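Phosphoglucomutase/phosphomannomutase family protein (Burkholderia thailandensis, PDB 3UW2) probably catalyses intramolecular phosphoryl transfer on phosphohexose sugars, as a metal-dependent enzyme of the phosphohexose mutase family. Local coordinates at residues Val45-Gly50 against Leu82-Arg87; Arg51-Glu56 against Phe139-Arg144. One frame throughout, in Å; residues are numbered along the deposited sequence. Where two conformers were deposited one is given.

Interaction 1 of 2, residues Val45-Gly50 against Leu82-Arg87; sequences VARSIG and LADGLR. With EDO (1,2-ethanediol), chain D.
The guanidinium of Arg47 and the carboxylate of Asp84 meet edge to edge, their planes only 13° apart. Asp84 OD2 lies at the guanidinium edge, close to its plane, and takes a bond from NH2 of Arg47 at 3.0 Å. OD2 uses its anti lone pair, the one turned away from OD1. The N-H points at it fairly well, at 152°, and the pair is a single-contact salt bridge. The Arg47 chain turns at chi3, which swings its end toward Asp84. OD1 is also held: O1 of an ethanediol, probably from the crystallisation liquor, donates to it. The same O1 sits in plane at the edge of the Arg87 guanidinium and accepts from Arg87 NH1 at 2.7 Å.

Below these polar ends the two helices pack backbone to backbone. The segment axes come within 6.6 Å and cross at -33°. Gly50 and Gly85 face each other, with their CA atoms 4.4 Å apart. Gly85 CA gives a CA-H...O contact to Arg47 O at 3.5 Å, and Leu86 CA gives another to Gly50 O. Leu82 lays its CD1 against Gly50 CA at 3.4 Å. CD2 of Leu86 reaches Gly50 O. Leu82 and Leu86 also touch strand 64-69 of the sheet beneath.

The chemistry is thus split by depth. Because Gly50 and Gly85 have no side chains where these helices of the alpha/beta/alpha domain I meet, the backbones come close enough for CA-H...O contacts, while one charged pair ties the helices at the partly exposed margin.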
loop_
_atom_site.group_PDB
_atom_site.type_symbol
_atom_site.label_atom_id
_atom_site.label_comp_id
_atom_site.label_asym_id
_atom_site.label_seq_id
_atom_site.Cartn_x
_atom_site.Cartn_y
_atom_site.Cartn_z
ATOM N N VAL A 45 24.375 7.496 -4.512
ATOM C CA VAL A 45 23.199 6.994 -5.171
ATOM C C VAL A 45 21.953 7.879 -4.923
ATOM O O VAL A 45 21.254 8.285 -5.871
ATOM C CB VAL A 45 23.033 5.484 -4.871
ATOM C CG1 VAL A 45 21.707 4.964 -5.420
ATOM C CG2 VAL A 45 24.234 4.643 -5.473
ATOM N N ALA A 46 21.703 8.245 -3.668
ATOM C CA ALA A 46 20.558 9.133 -3.346
ATOM C C ALA A 46 20.665 10.446 -4.088
ATOM O O ALA A 46 19.686 10.887 -4.663
ATOM C CB ALA A 46 20.427 9.348 -1.839
ATOM N N ARG A 47 21.862 11.039 -4.074
ATOM C CA ARG A 47 22.083 12.307 -4.755
ATOM C C ARG A 47 21.807 12.162 -6.271
ATOM O O ARG A 47 21.109 12.990 -6.813
ATOM C CB ARG A 47 23.517 12.807 -4.505
ATOM C CG ARG A 47 23.802 14.219 -5.027
ATOM C CD ARG A 47 25.255 14.668 -4.748
ATOM N NE ARG A 47 25.256 15.082 -3.354
ATOM C CZ ARG A 47 25.755 14.388 -2.332
ATOM N NH1 ARG A 47 26.419 13.240 -2.564
ATOM N NH2 ARG A 47 25.603 14.872 -1.078
ATOM N N SER A 48 22.283 11.100 -6.961
ATOM C CA SER A 48 22.038 10.978 -8.414
ATOM C C SER A 48 20.552 10.787 -8.679
ATOM O O SER A 48 20.022 11.233 -9.707
ATOM C CB SER A 48 22.793 9.807 -9.043
ATOM O OG SER A 48 24.161 9.822 -8.701
ATOM N N ILE A 49 19.859 10.128 -7.749
ATOM C CA ILE A 49 18.441 9.887 -7.927
ATOM C C ILE A 49 17.715 11.233 -7.730
ATOM O O ILE A 49 16.807 11.610 -8.486
ATOM C CB ILE A 49 17.892 8.844 -6.920
ATOM C CG1 ILE A 49 18.218 7.402 -7.373
ATOM C CG2 ILE A 49 16.363 8.962 -6.816
ATOM C CD1 ILE A 49 18.381 6.444 -6.178
ATOM N N GLY A 50 18.187 12.005 -6.784
ATOM C CA GLY A 50 17.546 13.327 -6.570
ATOM C C GLY A 50 17.742 14.257 -7.780
ATOM O O GLY A 50 16.825 14.979 -8.207
ATOM N N LEU A 82 19.624 13.227 -1.064
ATOM C CA LEU A 82 18.553 13.295 -2.071
ATOM C C LEU A 82 18.235 14.753 -2.267
ATOM O O LEU A 82 18.148 15.216 -3.414
ATOM C CB LEU A 82 17.303 12.525 -1.590
ATOM C CG LEU A 82 16.047 12.649 -2.485
ATOM C CD1 LEU A 82 16.262 11.852 -3.755
ATOM C CD2 LEU A 82 14.793 12.171 -1.746
ATOM N N ALA A 83 18.084 15.475 -1.156
ATOM C CA ALA A 83 17.763 16.908 -1.202
ATOM C C ALA A 83 18.859 17.710 -1.920
ATOM O O ALA A 83 18.536 18.642 -2.691
ATOM C CB ALA A 83 17.486 17.485 0.227
ATOM N N ASP A 84 20.134 17.386 -1.646
ATOM C CA ASP A 84 21.274 18.023 -2.351
ATOM C C ASP A 84 21.130 17.867 -3.890
ATOM O O ASP A 84 21.397 18.799 -4.640
ATOM C CB ASP A 84 22.638 17.443 -1.928
ATOM C CG ASP A 84 22.990 17.725 -0.462
ATOM O OD1 ASP A 84 22.542 18.721 0.172
ATOM O OD2 ASP A 84 23.750 16.930 0.064
ATOM N N GLY A 85 20.753 16.673 -4.324
ATOM C CA GLY A 85 20.630 16.314 -5.751
ATOM C C GLY A 85 19.478 17.059 -6.416
ATOM O O GLY A 85 19.606 17.540 -7.581
ATOM N N LEU A 86 18.362 17.208 -5.675
ATOM C CA LEU A 86 17.188 17.883 -6.203
ATOM C C LEU A 86 17.573 19.335 -6.382
ATOM O O LEU A 86 17.217 20.002 -7.408
ATOM C CB LEU A 86 16.028 17.793 -5.221
ATOM C CG LEU A 86 15.295 16.439 -5.221
ATOM C CD1 LEU A 86 14.580 16.250 -3.847
ATOM C CD2 LEU A 86 14.342 16.342 -6.421
ATOM N N ARG A 87 18.192 19.875 -5.332
ATOM C CA ARG A 87 18.578 21.333 -5.393
ATOM C C ARG A 87 19.625 21.646 -6.516
ATOM O O ARG A 87 19.553 22.723 -7.146
ATOM C CB ARG A 87 19.088 21.797 -4.040
ATOM C CG ARG A 87 18.049 21.643 -2.904
ATOM C CD ARG A 87 18.717 21.877 -1.536
ATOM N NE ARG A 87 19.242 23.269 -1.392
ATOM C CZ ARG A 87 20.080 23.658 -0.424
ATOM N NH1 ARG A 87 20.474 22.798 0.562
ATOM N NH2 ARG A 87 20.437 24.958 -0.365
HETATM C C1 EDO D . 20.038 20.213 2.543
HETATM O O1 EDO D . 20.058 20.178 1.065
HETATM C C2 EDO D . 19.527 18.881 3.164
HETATM O O2 EDO D . 20.648 17.973 3.060
#

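Interaction 2 of 2, residues Arg51-Glu56 against Phe139-Arg144; sequences RAFGSE and FKMVLR. With PO4 (phosphate ion), chain B.
Phe53 extends from its helix toward the strand and meets Met141 and Leu143, which point back at it from the same side of the strand. Its CG is anti to the backbone N (chi1 -174°), and this carries the ring across to the strand. The Phe53 side chain runs past those of Met141 and Leu143, each pair pointing in opposite directions. CE2 of Phe53 lies 3.8 Å from Met141 CB, and CZ of Phe53 lies 3.9 Å from Leu143 CB. Both approaches are oblique to the ring. Between these two residues the strand backbone comes to the ring edge: Val142 O is 3.5 Å from Phe53 CZ and near the ring plane.

Met141 adds a Met-aromatic contact. Its SD is 5.1 Å from the centroid of the Phe53 ring and 58° off the ring normal. The sulfur end leads away from the helix segment, and the Met141 side chain also touches Ile153 and Leu156 of helix 151-161.

One turn further on, Glu56 crosses Leu143 at about a right angle. The contact is aliphatic, Glu56 CG to Leu143 CD2 at 3.8 Å. A bend at chi2 turns the Glu56 carboxylate off this contact, toward a hydrogen bond with Gln60 and a salt bridge with Arg159.

Lys140 lies on the other face of the strand. Its NZ bonds O4 of a phosphate, probably from the crystallisation liquor, and forms salt bridges with Asp266 and Asp268, both zinc ligands.

The arrangement is that of a helix lying along a sheet in an alpha/beta/alpha layer. Aromatic and aliphatic side chains fill the helix-sheet interface of domain I, and the other face of the strand, through Lys140, is turned to the zinc ligands.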
loop_
_atom_site.group_PDB
_atom_site.type_symbol
_atom_site.label_atom_id
_atom_site.label_comp_id
_atom_site.label_asym_id
_atom_site.label_seq_id
_atom_site.Cartn_x
_atom_site.Cartn_y
_atom_site.Cartn_z
ATOM N N ARG A 51 18.970 14.270 -8.307
ATOM C CA ARG A 51 19.296 15.046 -9.493
ATOM C C ARG A 51 18.436 14.580 -10.698
ATOM O O ARG A 51 17.935 15.378 -11.409
ATOM C CB ARG A 51 20.796 14.875 -9.767
ATOM C CG ARG A 51 21.331 15.788 -10.838
ATOM C CD ARG A 51 21.553 17.184 -10.319
ATOM N NE ARG A 51 21.963 18.059 -11.413
ATOM C CZ ARG A 51 23.211 18.211 -11.837
ATOM N NH1 ARG A 51 23.503 19.042 -12.856
ATOM N NH2 ARG A 51 24.178 17.560 -11.217
ATOM N N ALA A 52 18.288 13.265 -10.928
ATOM C CA ALA A 52 17.489 12.743 -12.030
ATOM C C ALA A 52 16.002 13.138 -11.885
ATOM O O ALA A 52 15.369 13.584 -12.827
ATOM C CB ALA A 52 17.626 11.194 -12.094
ATOM N N PHE A 53 15.441 12.932 -10.708
ATOM C CA PHE A 53 14.041 13.244 -10.468
ATOM C C PHE A 53 13.818 14.772 -10.551
ATOM O O PHE A 53 12.868 15.227 -11.204
ATOM C CB PHE A 53 13.606 12.705 -9.083
ATOM C CG PHE A 53 12.130 12.856 -8.803
ATOM C CD1 PHE A 53 11.626 14.065 -8.292
ATOM C CD2 PHE A 53 11.243 11.836 -9.097
ATOM C CE1 PHE A 53 10.283 14.187 -7.993
ATOM C CE2 PHE A 53 9.861 11.968 -8.840
ATOM C CZ PHE A 53 9.382 13.140 -8.284
ATOM N N GLY A 54 14.701 15.564 -9.946
ATOM C CA GLY A 54 14.559 17.037 -10.029
ATOM C C GLY A 54 14.592 17.551 -11.475
ATOM O O GLY A 54 13.894 18.560 -11.845
ATOM N N SER A 55 15.373 16.851 -12.303
ATOM C CA SER A 55 15.493 17.169 -13.721
ATOM C C SER A 55 14.159 16.895 -14.429
ATOM O O SER A 55 13.748 17.674 -15.310
ATOM C CB SER A 55 16.548 16.287 -14.399
ATOM O OG SER A 55 17.855 16.559 -13.929
ATOM N N GLU A 56 13.522 15.767 -14.116
ATOM C CA GLU A 56 12.235 15.461 -14.728
ATOM C C GLU A 56 11.134 16.482 -14.252
ATOM O O GLU A 56 10.280 16.937 -15.054
ATOM C CB GLU A 56 11.880 14.002 -14.471
ATOM C CG GLU A 56 10.620 13.514 -15.194
ATOM C CD GLU A 56 10.686 13.729 -16.724
ATOM O OE1 GLU A 56 11.777 13.628 -17.363
ATOM O OE2 GLU A 56 9.626 14.038 -17.292
ATOM N N PHE A 139 12.969 4.547 -2.338
ATOM C CA PHE A 139 12.325 5.849 -2.592
ATOM C C PHE A 139 10.963 5.616 -3.241
ATOM O O PHE A 139 10.855 4.858 -4.232
ATOM C CB PHE A 139 13.201 6.693 -3.528
ATOM C CG PHE A 139 14.651 6.840 -3.042
ATOM C CD1 PHE A 139 15.046 7.959 -2.350
ATOM C CD2 PHE A 139 15.618 5.825 -3.327
ATOM C CE1 PHE A 139 16.362 8.094 -1.900
ATOM C CE2 PHE A 139 16.932 5.946 -2.888
ATOM C CZ PHE A 139 17.312 7.104 -2.158
ATOM N N LYS A 140 9.948 6.251 -2.687
ATOM C CA LYS A 140 8.593 6.213 -3.224
ATOM C C LYS A 140 8.375 7.598 -3.814
ATOM O O LYS A 140 8.638 8.561 -3.114
ATOM C CB LYS A 140 7.599 5.855 -2.083
ATOM C CG LYS A 140 7.680 4.349 -1.691
ATOM C CD LYS A 140 6.541 3.884 -0.742
ATOM C CE LYS A 140 6.591 2.375 -0.549
ATOM N NZ LYS A 140 5.872 1.915 0.664
ATOM N N MET A 141 7.957 7.698 -5.098
ATOM C CA MET A 141 8.042 8.960 -5.837
ATOM C C MET A 141 6.707 9.408 -6.422
ATOM O O MET A 141 6.041 8.629 -7.116
ATOM C CB MET A 141 9.032 8.801 -6.958
ATOM C CG MET A 141 10.484 8.653 -6.425
ATOM S SD MET A 141 11.607 8.030 -7.693
ATOM C CE MET A 141 11.022 6.352 -7.910
ATOM N N VAL A 142 6.323 10.636 -6.131
ATOM C CA VAL A 142 5.119 11.203 -6.760
ATOM C C VAL A 142 5.536 12.380 -7.602
ATOM O O VAL A 142 6.073 13.373 -7.092
ATOM C CB VAL A 142 4.036 11.535 -5.725
ATOM C CG1 VAL A 142 2.870 12.283 -6.430
ATOM C CG2 VAL A 142 3.532 10.224 -5.083
ATOM N N LEU A 143 5.270 12.298 -8.907
ATOM C CA LEU A 143 5.699 13.385 -9.818
ATOM C C LEU A 143 4.457 14.140 -10.372
ATOM O O LEU A 143 3.682 13.595 -11.137
ATOM C CB LEU A 143 6.587 12.855 -10.931
ATOM C CG LEU A 143 6.739 13.788 -12.173
ATOM C CD1 LEU A 143 7.493 15.067 -11.839
ATOM C CD2 LEU A 143 7.300 13.090 -13.420
ATOM N N ARG A 144 4.249 15.364 -9.913
ATOM C CA ARG A 144 3.056 16.160 -10.289
ATOM C C ARG A 144 1.735 15.368 -10.067
ATOM O O ARG A 144 0.853 15.364 -10.917
ATOM C CB ARG A 144 3.152 16.807 -11.731
ATOM C CG ARG A 144 4.413 17.696 -11.867
ATOM C CD ARG A 144 4.581 18.425 -13.210
ATOM N NE ARG A 144 3.353 19.086 -13.544
ATOM C CZ ARG A 144 2.527 18.770 -14.554
ATOM N NH1 ARG A 144 2.814 17.810 -15.429
ATOM N NH2 ARG A 144 1.385 19.397 -14.607
HETATM P P PO4 B . 6.115 -1.430 1.265
HETATM O O2 PO4 B . 4.703 -1.005 1.651
HETATM O O3 PO4 B . 6.187 -2.933 1.133
HETATM O O4 PO4 B . 6.702 -0.638 0.140
#

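Both contacts use helix 43-59, on successive parts of it, and their centres lie about 10 Å apart. Interaction 1 joins it to helix 75-88; interaction 2 joins it to strand 136-143. Both are largely buried, with partly exposed residues at their margins. Interaction 1 combines close glycine backbones with a salt bridge across the segments. Interaction 2 relies on side chains and has a wider axis separation; its charged groups bond to partners elsewhere. The two also touch directly: Ile49 CD1 packs on Phe139 CE2 at 3.6 Å. Only the strand of interaction 2 leads toward the zinc site, while interaction 1 lies away from it.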